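Local atomic coordinates of beta-galactosidase (Trichoderma reesei, PDB entry 3OG2), a protein that probably hydrolyses terminal non-reducing beta-D-galactose residues in beta-D-galactosides, as a glycoside hydrolase of family 35. Residues Ser74-Trp79 / Pro177-Ser182; Gly116-Ala121 / Gly126-Trp131; Asp788-Trp791 / Asp795-Met798. All coordinates share one frame; numbering follows the deposited sequence.

Contact 1: residues Ser74-Trp79 / Pro177-Ser182; sequences SFYVDW and PENEYS. With GOL (glycerol), chain G.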
ATOM      1  N   SER A  74      -9.446   0.103  -3.145  1.00  6.39           N
ATOM      2  CA  SER A  74      -9.866  -0.465  -1.871  1.00  6.48           C
ATOM      3  C   SER A  74      -9.070   0.153  -0.743  1.00  5.98           C
ATOM      4  O   SER A  74      -7.871   0.318  -0.894  1.00  7.41           O
ATOM      5  CB  SER A  74      -9.592  -1.980  -1.966  1.00  7.80           C
ATOM      6  OG  SER A  74      -9.809  -2.623  -0.715  1.00  8.69           O
ATOM      7  N   PHE A  75      -9.756   0.504   0.365  1.00  6.60           N
ATOM      8  CA  PHE A  75      -9.033   1.179   1.434  1.00  6.39           C
ATOM      9  C   PHE A  75      -9.483   0.676   2.788  1.00  6.10           C
ATOM     10  O   PHE A  75     -10.660   0.377   2.999  1.00  7.24           O
ATOM     11  CB  PHE A  75      -9.214   2.686   1.370  1.00  7.46           C
ATOM     12  CG  PHE A  75     -10.622   3.201   1.661  1.00  6.54           C
ATOM     13  CD1 PHE A  75     -11.634   3.196   0.693  1.00  7.55           C
ATOM     14  CD2 PHE A  75     -10.925   3.680   2.941  1.00  8.01           C
ATOM     15  CE1 PHE A  75     -12.911   3.695   1.002  1.00  7.29           C
ATOM     16  CE2 PHE A  75     -12.194   4.191   3.228  1.00  8.78           C
ATOM     17  CZ  PHE A  75     -13.180   4.195   2.261  1.00  8.68           C
ATOM     18  N   TYR A  76      -8.534   0.648   3.720  1.00  6.78           N
ATOM     19  CA  TYR A  76      -8.826   0.430   5.127  1.00  6.35           C
ATOM     20  C   TYR A  76      -9.033   1.779   5.804  1.00  5.72           C
ATOM     21  O   TYR A  76      -8.486   2.813   5.351  1.00  6.90           O
ATOM     22  CB  TYR A  76      -7.663  -0.293   5.815  1.00  7.27           C
ATOM     23  CG  TYR A  76      -7.600  -1.793   5.618  1.00  6.31           C
ATOM     24  CD1 TYR A  76      -8.733  -2.632   5.705  1.00  6.39           C
ATOM     25  CD2 TYR A  76      -6.332  -2.364   5.433  1.00  7.40           C
ATOM     26  CE1 TYR A  76      -8.580  -4.025   5.552  1.00  6.64           C
ATOM     27  CE2 TYR A  76      -6.196  -3.736   5.287  1.00  7.11           C
ATOM     28  CZ  TYR A  76      -7.321  -4.546   5.350  1.00  6.71           C
ATOM     29  OH  TYR A  76      -7.129  -5.891   5.181  1.00  7.69           O
ATOM     30  N   VAL A  77      -9.720   1.717   6.947  1.00  6.22           N
ATOM     31  CA  VAL A  77      -9.713   2.813   7.932  1.00  7.02           C
ATOM     32  C   VAL A  77      -9.130   2.250   9.211  1.00  6.52           C
ATOM     33  O   VAL A  77      -9.487   1.104   9.578  1.00  7.47           O
ATOM     34  CB  VAL A  77     -11.115   3.375   8.186  1.00  7.98           C
ATOM     35  CG1 VAL A  77     -11.009   4.547   9.159  1.00  8.13           C
ATOM     36  CG2 VAL A  77     -11.814   3.751   6.895  1.00  8.51           C
ATOM     37  N   ASP A  78      -8.229   2.983   9.871  1.00  7.15           N
ATOM     38  CA  ASP A  78      -7.561   2.506  11.080  1.00  7.28           C
ATOM     39  C   ASP A  78      -8.214   3.126  12.300  1.00  6.54           C
ATOM     40  O   ASP A  78      -8.007   4.318  12.617  1.00  7.30           O
ATOM     41  CB  ASP A  78      -6.071   2.881  10.961  1.00  7.51           C
ATOM     42  CG  ASP A  78      -5.254   2.375  12.103  1.00  7.13           C
ATOM     43  OD1 ASP A  78      -5.750   1.797  13.087  1.00  8.93           O
ATOM     44  OD2 ASP A  78      -3.975   2.554  12.029  1.00  9.31           O
ATOM     45  N   TRP A  79      -8.992   2.309  13.016  1.00  6.72           N
ATOM     46  CA  TRP A  79      -9.750   2.771  14.189  1.00  6.56           C
ATOM     47  C   TRP A  79      -8.811   3.413  15.207  1.00  6.41           C
ATOM     48  O   TRP A  79      -9.172   4.440  15.817  1.00  7.28           O
ATOM     49  CB  TRP A  79     -10.466   1.518  14.749  1.00  7.46           C
ATOM     50  CG  TRP A  79     -11.229   1.690  16.018  1.00  6.49           C
ATOM     51  CD1 TRP A  79     -11.625   2.845  16.693  1.00  6.98           C
ATOM     52  CD2 TRP A  79     -11.721   0.595  16.812  1.00  6.72           C
ATOM     53  NE1 TRP A  79     -12.313   2.508  17.826  1.00  7.06           N
ATOM     54  CE2 TRP A  79     -12.388   1.137  17.930  1.00  7.24           C
ATOM     55  CE3 TRP A  79     -11.654  -0.788  16.679  1.00  6.77           C
ATOM     56  CZ2 TRP A  79     -12.982   0.346  18.901  1.00  7.73           C
ATOM     57  CZ3 TRP A  79     -12.236  -1.588  17.631  1.00  7.58           C
ATOM     58  CH2 TRP A  79     -12.892  -1.010  18.734  1.00  8.59           C
ATOM     59  N   PRO A 177     -17.236  -5.739   5.816  1.00  8.14           N
ATOM     60  CA  PRO A 177     -17.282  -5.797   7.251  1.00  8.75           C
ATOM     61  C   PRO A 177     -16.199  -6.762   7.768  1.00  7.94           C
ATOM     62  O   PRO A 177     -16.011  -7.826   7.171  1.00  9.79           O
ATOM     63  CB  PRO A 177     -18.682  -6.376   7.529  1.00 11.27           C
ATOM     64  CG  PRO A 177     -19.061  -7.153   6.300  1.00 18.29           C
ATOM     65  CD  PRO A 177     -18.192  -6.708   5.171  1.00  9.70           C
ATOM     66  N   GLU A 178     -15.529  -6.415   8.882  1.00  8.24           N
ATOM     67  CA  GLU A 178     -14.537  -7.361   9.468  1.00  8.91           C
ATOM     68  C   GLU A 178     -13.349  -7.515   8.513  1.00  8.88           C
ATOM     69  O   GLU A 178     -13.179  -6.706   7.565  1.00  8.85           O
ATOM     70  CB  GLU A 178     -15.177  -8.714   9.880  1.00  9.12           C
ATOM     71  CG  GLU A 178     -15.177  -8.957  11.395  1.00  9.09           C
ATOM     72  CD  GLU A 178     -13.839  -9.376  11.953  1.00  8.80           C
ATOM     73  OE1 GLU A 178     -12.929  -9.745  11.146  1.00 10.07           O
ATOM     74  OE2 GLU A 178     -13.629  -9.401  13.202  1.00  9.35           O
ATOM     75  N   ASN A 179     -12.495  -8.499   8.730  1.00  7.95           N
ATOM     76  CA  ASN A 179     -11.323  -8.675   7.851  1.00  7.23           C
ATOM     77  C   ASN A 179     -10.782 -10.079   8.047  1.00  6.77           C
ATOM     78  O   ASN A 179     -10.325 -10.372   9.164  1.00  7.95           O
ATOM     79  CB  ASN A 179     -10.242  -7.636   8.178  1.00  8.17           C
ATOM     80  CG  ASN A 179      -9.083  -7.806   7.200  1.00  7.94           C
ATOM     81  OD1 ASN A 179      -9.273  -7.301   6.059  1.00  8.47           O
ATOM     82  ND2 ASN A 179      -7.993  -8.487   7.474  1.00  9.09           N
ATOM     83  N   GLU A 180     -10.796 -10.899   7.011  1.00  6.92           N
ATOM     84  CA  GLU A 180     -10.232 -12.251   7.097  1.00  7.80           C
ATOM     85  C   GLU A 180     -10.725 -12.981   8.357  1.00  7.39           C
ATOM     86  O   GLU A 180      -9.956 -13.558   9.139  1.00  9.95           O
ATOM     87  CB  GLU A 180      -8.691 -12.280   7.030  1.00  9.15           C
ATOM     88  CG  GLU A 180      -8.215 -11.853   5.647  1.00 10.73           C
ATOM     89  CD  GLU A 180      -6.796 -12.159   5.319  1.00 13.41           C
ATOM     90  OE1 GLU A 180      -5.981 -12.396   6.235  1.00 18.86           O
ATOM     91  OE2 GLU A 180      -6.373 -12.143   4.110  1.00 15.92           O
ATOM     92  N   TYR A 181     -12.048 -12.970   8.495  1.00  8.17           N
ATOM     93  CA  TYR A 181     -12.682 -13.716   9.606  1.00  8.82           C
ATOM     94  C   TYR A 181     -12.738 -15.166   9.191  1.00  8.37           C
ATOM     95  O   TYR A 181     -13.719 -15.586   8.549  1.00 10.00           O
ATOM     96  CB  TYR A 181     -14.065 -13.079   9.905  1.00  9.06           C
ATOM     97  CG  TYR A 181     -14.718 -13.796  11.086  1.00  8.33           C
ATOM     98  CD1 TYR A 181     -14.254 -13.589  12.394  1.00  9.16           C
ATOM     99  CD2 TYR A 181     -15.790 -14.669  10.904  1.00  8.88           C
ATOM    100  CE1 TYR A 181     -14.857 -14.250  13.459  1.00  8.96           C
ATOM    101  CE2 TYR A 181     -16.379 -15.315  11.958  1.00  9.34           C
ATOM    102  CZ  TYR A 181     -15.908 -15.095  13.223  1.00  9.03           C
ATOM    103  OH  TYR A 181     -16.506 -15.768  14.284  1.00 10.56           O
ATOM    104  N   SER A 182     -11.649 -15.908   9.462  1.00  9.66           N
ATOM    105  CA  SER A 182     -11.422 -17.135   8.701  1.00 10.60           C
ATOM    106  C   SER A 182     -11.041 -18.349   9.534  1.00 12.13           C
ATOM    107  O   SER A 182     -11.093 -19.473   9.003  1.00 12.32           O
ATOM    108  CB  SER A 182     -10.277 -16.886   7.705  1.00 11.80           C
ATOM    109  OG  SER A 182     -10.729 -15.844   6.816  1.00 11.47           O
TER
HETATM  110  C1  GOL G1048      -2.770  -7.661   5.123  1.00 14.19           C
HETATM  111  O1  GOL G1048      -2.248  -8.423   6.218  1.00 11.70           O
HETATM  112  C2  GOL G1048      -4.295  -7.637   5.149  1.00 12.36           C
HETATM  113  O2  GOL G1048      -4.681  -6.892   6.251  1.00 12.37           O
HETATM  114  C3  GOL G1048      -4.873  -9.042   5.235  1.00 12.53           C
HETATM  115  O3  GOL G1048      -6.313  -8.889   5.192  1.00 12.14           O
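Tyr76 and Asn179 reach each other through different first torsions: Tyr76 sets CG anti to its own carbonyl carbon, whereas Asn179 swings CG to the side away from its backbone N (chi1 -177°), which brings the phenol hydroxyl to the amide oxygen. The CA atoms of Tyr76 and Asn179 stay 9.8 Å apart, and the contact rests on these two side chains. They cross at about a right angle, with ring and amide planes 73° apart. Tyr76 OH donates to Asn179 OD1 at 2.7 Å, coming from above the carbonyl plane, 41° out of it, and not along a lone pair. Asn179 OD1 in turn lies at the edge of the ring, near its plane, 3.4 Å from Tyr76 CE1. In the TIM barrel of family 35, strand 72-76 and the loop after strand 172-177 deliver these residues to the galactose site, to which Tyr76, Asn179 and Glu180 all belong. A glycerol, probably from the crystallisation liquor, occupies the spot: its O2 donates to Tyr76 OH at 2.9 Å, and Asn179 ND2 gives a nearly straight bond of 2.9 Å to its O3. Glu180 flanks the same end of the glycerol, its CD 3.3 Å from O3. Asn179 OD1 also accepts from Asn215 ND2, a second grip that would fix which way the amide is flipped. One residue earlier, the Glu178 carboxylate turns back to take the backbone N of Asn179 on OE1, while Arg140 forms a salt bridge with that same oxygen.

Contact 2: residues Gly116-Ala121 / Gly126-Trp131; sequences GPYINA and GGFPGW
Tyr118 lies between Gly126 and Phe128, its chi1 of -172° carrying CG away from its backbone N and sending the ring toward both. Its CB sits 3.8 Å from both Phe128 CE1 and Phe128 CZ. Beyond it, Tyr118 CD1 stands over one face of the Phe128 ring, 3.5 Å from Phe128 CZ, while Gly126 O approaches CD1 over a face of the tyrosine ring. At Tyr118 CE1 Gly126 is the nearer neighbour, its CA 3.6 Å away, with Phe128 CE2 farther off at 4.1 Å. The path ends where Tyr118 OH donates to Asn120 OD1 at 2.6 Å, in the carbonyl plane and on a lone pair. The ring planes of Tyr118 and Phe128 are inclined at 55°, with centroids 4.9 Å apart. This is one long loop of the TIM barrel, running from strand 110-116 to helix 144-163, folded back on itself so that Ile119, Asn120 and Ala121 face the galactose site. The fold is pinned at Gly126 O, which accepts two backbone bonds: Ile119 N at 2.9 Å, nearly along the C=O axis, and Asn120 N, tilted 34° from the carbonyl plane. Gly126 CA adds a CA-H...O contact to Asn120 O at 3.3 Å. A side chain on Gly126 would run into Tyr118 CE1, and one on Gly127 into Ile119 CG1. Tyr118 OH also accepts a hydrogen bond from the backbone N of Asn790, in the loop between strands 775-782 and 803-811.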
ATOM      1  N   GLY A 116     -13.106  -2.156   8.953  1.00  6.66           N
ATOM      2  CA  GLY A 116     -12.860  -3.066  10.036  1.00  7.93           C
ATOM      3  C   GLY A 116     -14.138  -3.402  10.798  1.00  7.22           C
ATOM      4  O   GLY A 116     -15.114  -3.814  10.162  1.00  9.15           O
ATOM      5  N   PRO A 117     -14.212  -3.228  12.124  1.00  7.82           N
ATOM      6  CA  PRO A 117     -13.234  -2.604  13.005  1.00  8.60           C
ATOM      7  C   PRO A 117     -11.836  -3.191  13.058  1.00  7.29           C
ATOM      8  O   PRO A 117     -10.868  -2.417  13.159  1.00  8.64           O
ATOM      9  CB  PRO A 117     -13.845  -2.807  14.418  1.00 11.84           C
ATOM     10  CG  PRO A 117     -15.298  -2.994  14.221  1.00 11.47           C
ATOM     11  CD  PRO A 117     -15.471  -3.581  12.846  1.00  9.26           C
ATOM     12  N   TYR A 118     -11.699  -4.493  12.876  1.00  6.45           N
ATOM     13  CA  TYR A 118     -10.396  -5.130  12.761  1.00  6.45           C
ATOM     14  C   TYR A 118      -9.956  -5.086  11.300  1.00  6.70           C
ATOM     15  O   TYR A 118     -10.717  -5.533  10.414  1.00  7.74           O
ATOM     16  CB  TYR A 118     -10.478  -6.588  13.258  1.00  8.04           C
ATOM     17  CG  TYR A 118      -9.044  -7.120  13.286  1.00  7.21           C
ATOM     18  CD1 TYR A 118      -8.163  -6.646  14.264  1.00  7.70           C
ATOM     19  CD2 TYR A 118      -8.584  -8.048  12.348  1.00  7.88           C
ATOM     20  CE1 TYR A 118      -6.860  -7.106  14.326  1.00  7.96           C
ATOM     21  CE2 TYR A 118      -7.263  -8.498  12.376  1.00  8.07           C
ATOM     22  CZ  TYR A 118      -6.413  -8.010  13.372  1.00  7.59           C
ATOM     23  OH  TYR A 118      -5.088  -8.416  13.399  1.00  9.54           O
ATOM     24  N   ILE A 119      -8.735  -4.569  11.030  1.00  6.91           N
ATOM     25  CA  ILE A 119      -8.236  -4.513   9.661  1.00  6.76           C
ATOM     26  C   ILE A 119      -6.937  -5.292   9.443  1.00  6.31           C
ATOM     27  O   ILE A 119      -6.582  -5.546   8.292  1.00  6.94           O
ATOM     28  CB  ILE A 119      -8.029  -3.034   9.172  1.00  6.24           C
ATOM     29  CG1 ILE A 119      -7.023  -2.260  10.009  1.00  6.56           C
ATOM     30  CG2 ILE A 119      -9.380  -2.319   9.064  1.00  7.39           C
ATOM     31  CD1 ILE A 119      -6.580  -0.952   9.379  1.00  6.84           C
ATOM     32  N   ASN A 120      -6.216  -5.670  10.502  1.00  6.65           N
ATOM     33  CA  ASN A 120      -4.902  -6.348  10.371  1.00  6.69           C
ATOM     34  C   ASN A 120      -3.933  -5.341   9.760  1.00  5.68           C
ATOM     35  O   ASN A 120      -3.498  -4.437  10.481  1.00  7.33           O
ATOM     36  CB  ASN A 120      -5.053  -7.673   9.589  1.00  8.00           C
ATOM     37  CG  ASN A 120      -3.967  -8.653   9.965  1.00  8.23           C
ATOM     38  OD1 ASN A 120      -3.811  -9.012  11.169  1.00  9.20           O
ATOM     39  ND2 ASN A 120      -3.156  -9.090   9.014  1.00  9.76           N
ATOM     40  N   ALA A 121      -3.623  -5.437   8.464  1.00  6.46           N
ATOM     41  CA  ALA A 121      -3.013  -4.331   7.727  1.00  6.62           C
ATOM     42  C   ALA A 121      -1.601  -3.987   8.107  1.00  6.48           C
ATOM     43  O   ALA A 121      -1.025  -2.979   7.641  1.00  6.91           O
ATOM     44  CB  ALA A 121      -3.863  -3.053   7.801  1.00  7.14           C
ATOM     45  N   GLY A 126      -3.516  -4.203  14.735  1.00  6.43           N
ATOM     46  CA  GLY A 126      -4.381  -4.562  13.645  1.00  6.42           C
ATOM     47  C   GLY A 126      -5.574  -3.591  13.511  1.00  6.29           C
ATOM     48  O   GLY A 126      -6.594  -3.983  12.911  1.00  7.17           O
ATOM     49  N   GLY A 127      -5.409  -2.376  13.979  1.00  6.69           N
ATOM     50  CA  GLY A 127      -6.456  -1.353  13.927  1.00  7.37           C
ATOM     51  C   GLY A 127      -7.083  -1.139  15.289  1.00  7.38           C
ATOM     52  O   GLY A 127      -7.709  -0.089  15.533  1.00  8.34           O
ATOM     53  N   PHE A 128      -6.968  -2.097  16.211  1.00  6.85           N
ATOM     54  CA  PHE A 128      -7.603  -1.941  17.508  1.00  6.85           C
ATOM     55  C   PHE A 128      -6.860  -0.889  18.346  1.00  6.80           C
ATOM     56  O   PHE A 128      -5.644  -1.041  18.538  1.00  8.37           O
ATOM     57  CB  PHE A 128      -7.545  -3.281  18.277  1.00  8.41           C
ATOM     58  CG  PHE A 128      -8.520  -4.336  17.772  1.00  7.79           C
ATOM     59  CD1 PHE A 128      -9.673  -4.008  17.075  1.00  9.29           C
ATOM     60  CD2 PHE A 128      -8.224  -5.678  18.067  1.00  8.14           C
ATOM     61  CE1 PHE A 128     -10.581  -5.018  16.685  1.00  8.42           C
ATOM     62  CE2 PHE A 128      -9.160  -6.646  17.692  1.00  7.82           C
ATOM     63  CZ  PHE A 128     -10.336  -6.324  17.041  1.00  8.53           C
ATOM     64  N   PRO A 129      -7.551   0.094  18.897  1.00  6.90           N
ATOM     65  CA  PRO A 129      -6.893   1.024  19.821  1.00  7.40           C
ATOM     66  C   PRO A 129      -6.352   0.267  21.048  1.00  7.29           C
ATOM     67  O   PRO A 129      -6.910  -0.742  21.532  1.00  7.85           O
ATOM     68  CB  PRO A 129      -8.004   1.960  20.282  1.00  7.40           C
ATOM     69  CG  PRO A 129      -9.037   1.854  19.175  1.00  9.97           C
ATOM     70  CD  PRO A 129      -8.972   0.415  18.716  1.00  8.60           C
ATOM     71  N   GLY A 130      -5.249   0.765  21.617  1.00  7.62           N
ATOM     72  CA  GLY A 130      -4.604   0.067  22.733  1.00  7.79           C
ATOM     73  C   GLY A 130      -5.501  -0.044  23.972  1.00  6.81           C
ATOM     74  O   GLY A 130      -5.246  -0.919  24.814  1.00  8.07           O
ATOM     75  N   TRP A 131      -6.523   0.836  24.089  1.00  7.14           N
ATOM     76  CA  TRP A 131      -7.426   0.658  25.227  1.00  8.02           C
ATOM     77  C   TRP A 131      -8.265  -0.608  25.151  1.00  7.95           C
ATOM     78  O   TRP A 131      -8.853  -0.965  26.187  1.00  9.30           O
ATOM     79  CB  TRP A 131      -8.258   1.912  25.394  1.00  8.72           C
ATOM     80  CG  TRP A 131      -8.925   2.539  24.219  1.00  7.74           C
ATOM     81  CD1 TRP A 131      -8.457   3.564  23.485  1.00  7.85           C
ATOM     82  CD2 TRP A 131     -10.211   2.195  23.696  1.00  9.13           C
ATOM     83  NE1 TRP A 131      -9.331   3.907  22.503  1.00  9.22           N
ATOM     84  CE2 TRP A 131     -10.427   3.091  22.605  1.00  9.29           C
ATOM     85  CE3 TRP A 131     -11.208   1.256  24.017  1.00 10.76           C
ATOM     86  CZ2 TRP A 131     -11.583   3.082  21.816  1.00 11.26           C
ATOM     87  CZ3 TRP A 131     -12.348   1.271  23.209  1.00 13.04           C
ATOM     88  CH2 TRP A 131     -12.526   2.169  22.137  1.00 12.18           C
TER

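Contact 3: residues Asp788-Trp791 / Asp795-Met798; sequences DENW and DDSM. With GLC (alpha-D-glucopyranose), chain C.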
ATOM      1  N   ASP A 788       0.686  -5.670  18.841  1.00  7.54           N
ATOM      2  CA  ASP A 788       0.582  -6.778  17.905  1.00  8.43           C
ATOM      3  C   ASP A 788      -0.814  -6.828  17.260  1.00  7.41           C
ATOM      4  O   ASP A 788      -1.801  -6.315  17.806  1.00  8.86           O
ATOM      5  CB  ASP A 788       0.825  -8.112  18.627  1.00 10.17           C
ATOM      6  CG  ASP A 788       2.274  -8.264  19.091  1.00 11.99           C
ATOM      7  OD1 ASP A 788       3.212  -7.577  18.607  1.00 14.87           O
ATOM      8  OD2 ASP A 788       2.545  -9.133  19.957  1.00 18.60           O
ATOM      9  N   GLU A 789      -0.869  -7.487  16.102  1.00  7.57           N
ATOM     10  CA  GLU A 789      -2.105  -7.855  15.456  1.00  7.96           C
ATOM     11  C   GLU A 789      -2.854  -8.944  16.223  1.00  7.59           C
ATOM     12  O   GLU A 789      -2.392  -9.491  17.239  1.00  9.94           O
ATOM     13  CB  GLU A 789      -1.794  -8.332  13.996  1.00  8.14           C
ATOM     14  CG  GLU A 789      -1.416  -7.146  13.112  1.00  8.47           C
ATOM     15  CD  GLU A 789      -0.930  -7.611  11.757  1.00  8.44           C
ATOM     16  OE1 GLU A 789      -0.243  -8.708  11.701  1.00  9.94           O
ATOM     17  OE2 GLU A 789      -1.197  -6.934  10.757  1.00  9.74           O
ATOM     18  N   ASN A 790      -4.077  -9.220  15.725  1.00  8.29           N
ATOM     19  CA  ASN A 790      -4.992 -10.161  16.374  1.00  8.32           C
ATOM     20  C   ASN A 790      -5.669 -10.995  15.305  1.00  8.58           C
ATOM     21  O   ASN A 790      -6.895 -11.095  15.196  1.00  9.33           O
ATOM     22  CB  ASN A 790      -6.033  -9.375  17.204  1.00  9.18           C
ATOM     23  CG  ASN A 790      -6.595 -10.224  18.329  1.00  8.20           C
ATOM     24  OD1 ASN A 790      -6.151 -10.074  19.468  1.00  9.76           O
ATOM     25  ND2 ASN A 790      -7.564 -11.113  18.067  1.00 10.76           N
ATOM     26  N   TRP A 791      -4.814 -11.649  14.483  1.00  9.77           N
ATOM     27  CA  TRP A 791      -5.304 -12.317  13.290  1.00 10.96           C
ATOM     28  C   TRP A 791      -6.093 -13.564  13.586  1.00 10.18           C
ATOM     29  O   TRP A 791      -6.937 -13.975  12.771  1.00 15.85           O
ATOM     30  CB  TRP A 791      -4.136 -12.644  12.322  1.00 19.56           C
ATOM     31  CG  TRP A 791      -4.702 -13.103  11.014  1.00 21.82           C
ATOM     32  CD1 TRP A 791      -5.111 -12.322   9.974  1.00 36.23           C
ATOM     33  CD2 TRP A 791      -4.920 -14.457  10.607  1.00 36.30           C
ATOM     34  NE1 TRP A 791      -5.570 -13.090   8.955  1.00 36.98           N
ATOM     35  CE2 TRP A 791      -5.471 -14.414   9.299  1.00 30.46           C
ATOM     36  CE3 TRP A 791      -4.676 -15.671  11.291  1.00 37.05           C
ATOM     37  CZ2 TRP A 791      -5.802 -15.564   8.614  1.00 36.55           C
ATOM     38  CZ3 TRP A 791      -5.014 -16.834  10.587  1.00 49.80           C
ATOM     39  CH2 TRP A 791      -5.556 -16.742   9.294  1.00 50.47           C
ATOM     40  N   ASP A 795      -7.570 -15.791  20.162  1.00 13.43           N
ATOM     41  CA  ASP A 795      -6.216 -15.631  20.661  1.00 13.96           C
ATOM     42  C   ASP A 795      -6.042 -14.128  20.762  1.00 13.19           C
ATOM     43  O   ASP A 795      -5.875 -13.500  19.685  1.00 13.96           O
ATOM     44  CB  ASP A 795      -5.228 -16.219  19.683  1.00 17.53           C
ATOM     45  CG  ASP A 795      -3.796 -16.100  20.132  1.00 22.10           C
ATOM     46  OD1 ASP A 795      -3.686 -15.560  21.238  1.00 32.29           O
ATOM     47  OD2 ASP A 795      -2.868 -16.549  19.401  1.00 33.85           O
ATOM     48  N   ASP A 796      -6.125 -13.574  21.920  1.00 12.40           N
ATOM     49  CA  ASP A 796      -6.122 -12.114  22.106  1.00 10.47           C
ATOM     50  C   ASP A 796      -4.722 -11.538  21.989  1.00  9.67           C
ATOM     51  O   ASP A 796      -4.297 -10.767  22.862  1.00  9.75           O
ATOM     52  CB  ASP A 796      -6.727 -11.821  23.490  1.00 12.01           C
ATOM     53  CG  ASP A 796      -8.238 -11.700  23.555  1.00 10.53           C
ATOM     54  OD1 ASP A 796      -8.904 -11.679  22.516  1.00 11.19           O
ATOM     55  OD2 ASP A 796      -8.784 -11.641  24.690  1.00 13.94           O
ATOM     56  N   SER A 797      -3.997 -11.901  20.921  1.00  9.15           N
ATOM     57  CA  SER A 797      -2.614 -11.468  20.815  1.00  8.86           C
ATOM     58  C   SER A 797      -2.399  -9.976  20.770  1.00  8.50           C
ATOM     59  O   SER A 797      -1.312  -9.498  21.153  1.00  8.85           O
ATOM     60  CB  SER A 797      -1.992 -12.093  19.543  1.00 10.57           C
ATOM     61  OG  SER A 797      -2.799 -11.820  18.410  1.00 12.05           O
ATOM     62  N   MET A 798      -3.403  -9.199  20.349  1.00  8.17           N
ATOM     63  CA  MET A 798      -3.227  -7.718  20.396  1.00  7.79           C
ATOM     64  C   MET A 798      -3.080  -7.227  21.829  1.00  7.95           C
ATOM     65  O   MET A 798      -2.559  -6.133  22.059  1.00  8.30           O
ATOM     66  CB  MET A 798      -4.416  -7.097  19.651  1.00  8.75           C
ATOM     67  CG  MET A 798      -4.479  -5.578  19.831  1.00  9.11           C
ATOM     68  SD  MET A 798      -5.596  -5.168  21.220  1.00  8.99           S
ATOM     69  CE  MET A 798      -5.068  -3.458  21.472  1.00  9.71           C
TER
HETATM   70  C1  GLC C   8       3.714 -13.896   9.831  1.00 66.36           C
HETATM   71  C2  GLC C   8       2.670 -14.447   8.888  1.00 72.79           C
HETATM   72  C3  GLC C   8       1.417 -13.632   8.669  1.00 76.84           C
HETATM   73  C4  GLC C   8       0.997 -12.874   9.917  1.00 82.87           C
HETATM   74  C5  GLC C   8       2.231 -12.094  10.419  1.00 78.62           C
HETATM   75  C6  GLC C   8       1.823 -11.007  11.336  1.00 75.47           C
HETATM   76  O2  GLC C   8       3.244 -14.727   7.629  1.00 72.99           O
HETATM   77  O3  GLC C   8       0.389 -14.521   8.267  1.00 78.52           O
HETATM   78  O4  GLC C   8      -0.040 -11.950   9.646  1.00 88.47           O
HETATM   79  O5  GLC C   8       3.215 -13.021  10.833  1.00 72.64           O
HETATM   80  O6  GLC C   8       2.607 -10.528  12.363  1.00 91.74           O
HETATM   81  O   HOH W   1       0.235  -5.882  21.622  1.00  9.01           O
HETATM   82  O   HOH W   2       1.055 -10.926  20.791  1.00 16.76           O
HETATM   83  O   HOH W   3      -9.383 -12.699  19.966  1.00 10.78           O
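Asn790 and Ser797 carry the direct bonds between the two limbs of this loop. Asn790 OD1 accepts from Met798 N at 3.0 Å in a nearly straight bond (168° at the hydrogen), the donor tilted 22° from the carbonyl plane. Ser797 OG returns the grip, donating to Glu789 O at 2.6 Å; its chi1 of 53° places OG between its own backbone N and carbonyl carbon, facing that oxygen. Asp788 O is less well served: buried against Met798 CA at 3.3 Å, it has no hydrogen-bond donor in the model, only this CA-H...O contact. Waters thicken the shell. One links Asp788 N to Met798 O, a second donates to both Asp788 OD2 and Ser797 O, and a third accepts from Asn790 ND2 and donates to Asp796 OD1. An aspartate in place of Asn790, lacking the amide N-H, would probably leave the third water without that donor and bring a charged oxygen close to Asp795 O, disturbing the turn. Farther out, Asp788 OD1 pairs with Arg802, just beyond the second limb, and Asp796 OD2 locally with Lys799; Asp796 is the centre of an inverse gamma turn. The loop joins strands 775-782 and 803-811 of a beta domain and reaches across to the catalytic barrel, where Glu789 OE2 takes the backbone N of Glu122 and Arg140 bonds to Asn790 O. A glucose of a glycan attached to the protein lies by Glu789, whose OE1 is 3.1 Å from its C6. With several backbone groups paired to side chains and waters, Asp788 O excepted, the loop keeps its shape through mostly uncharged bonds, while the carboxylates of Asp788, Glu789 and Asp796 engage partners outside.

Contacts 1 and 2 hold residues of the galactose site of the barrel, and contact 3 borders them. Contact 2 is nested within the chain loop closed by contact 1, their centres 8 Å apart, and the backbones join where Glu178 N lies 2.9 Å from Gly116 O, a probable hydrogen bond. Tyr76 OH is also 3.2 Å from Ile119 O. Contact 3 comes from a distant part of the sequence, its centre 9 Å from contact 2 and 14 Å from contact 1. Its Trp791 NE1 reaches Glu180 OE1 at 2.8 Å, and Glu789 packs on Asn120. The glycerol spans contacts 1 and 2, hydrogen-bonding Asn120 and Ala121 as well as Glu122 and Glu278.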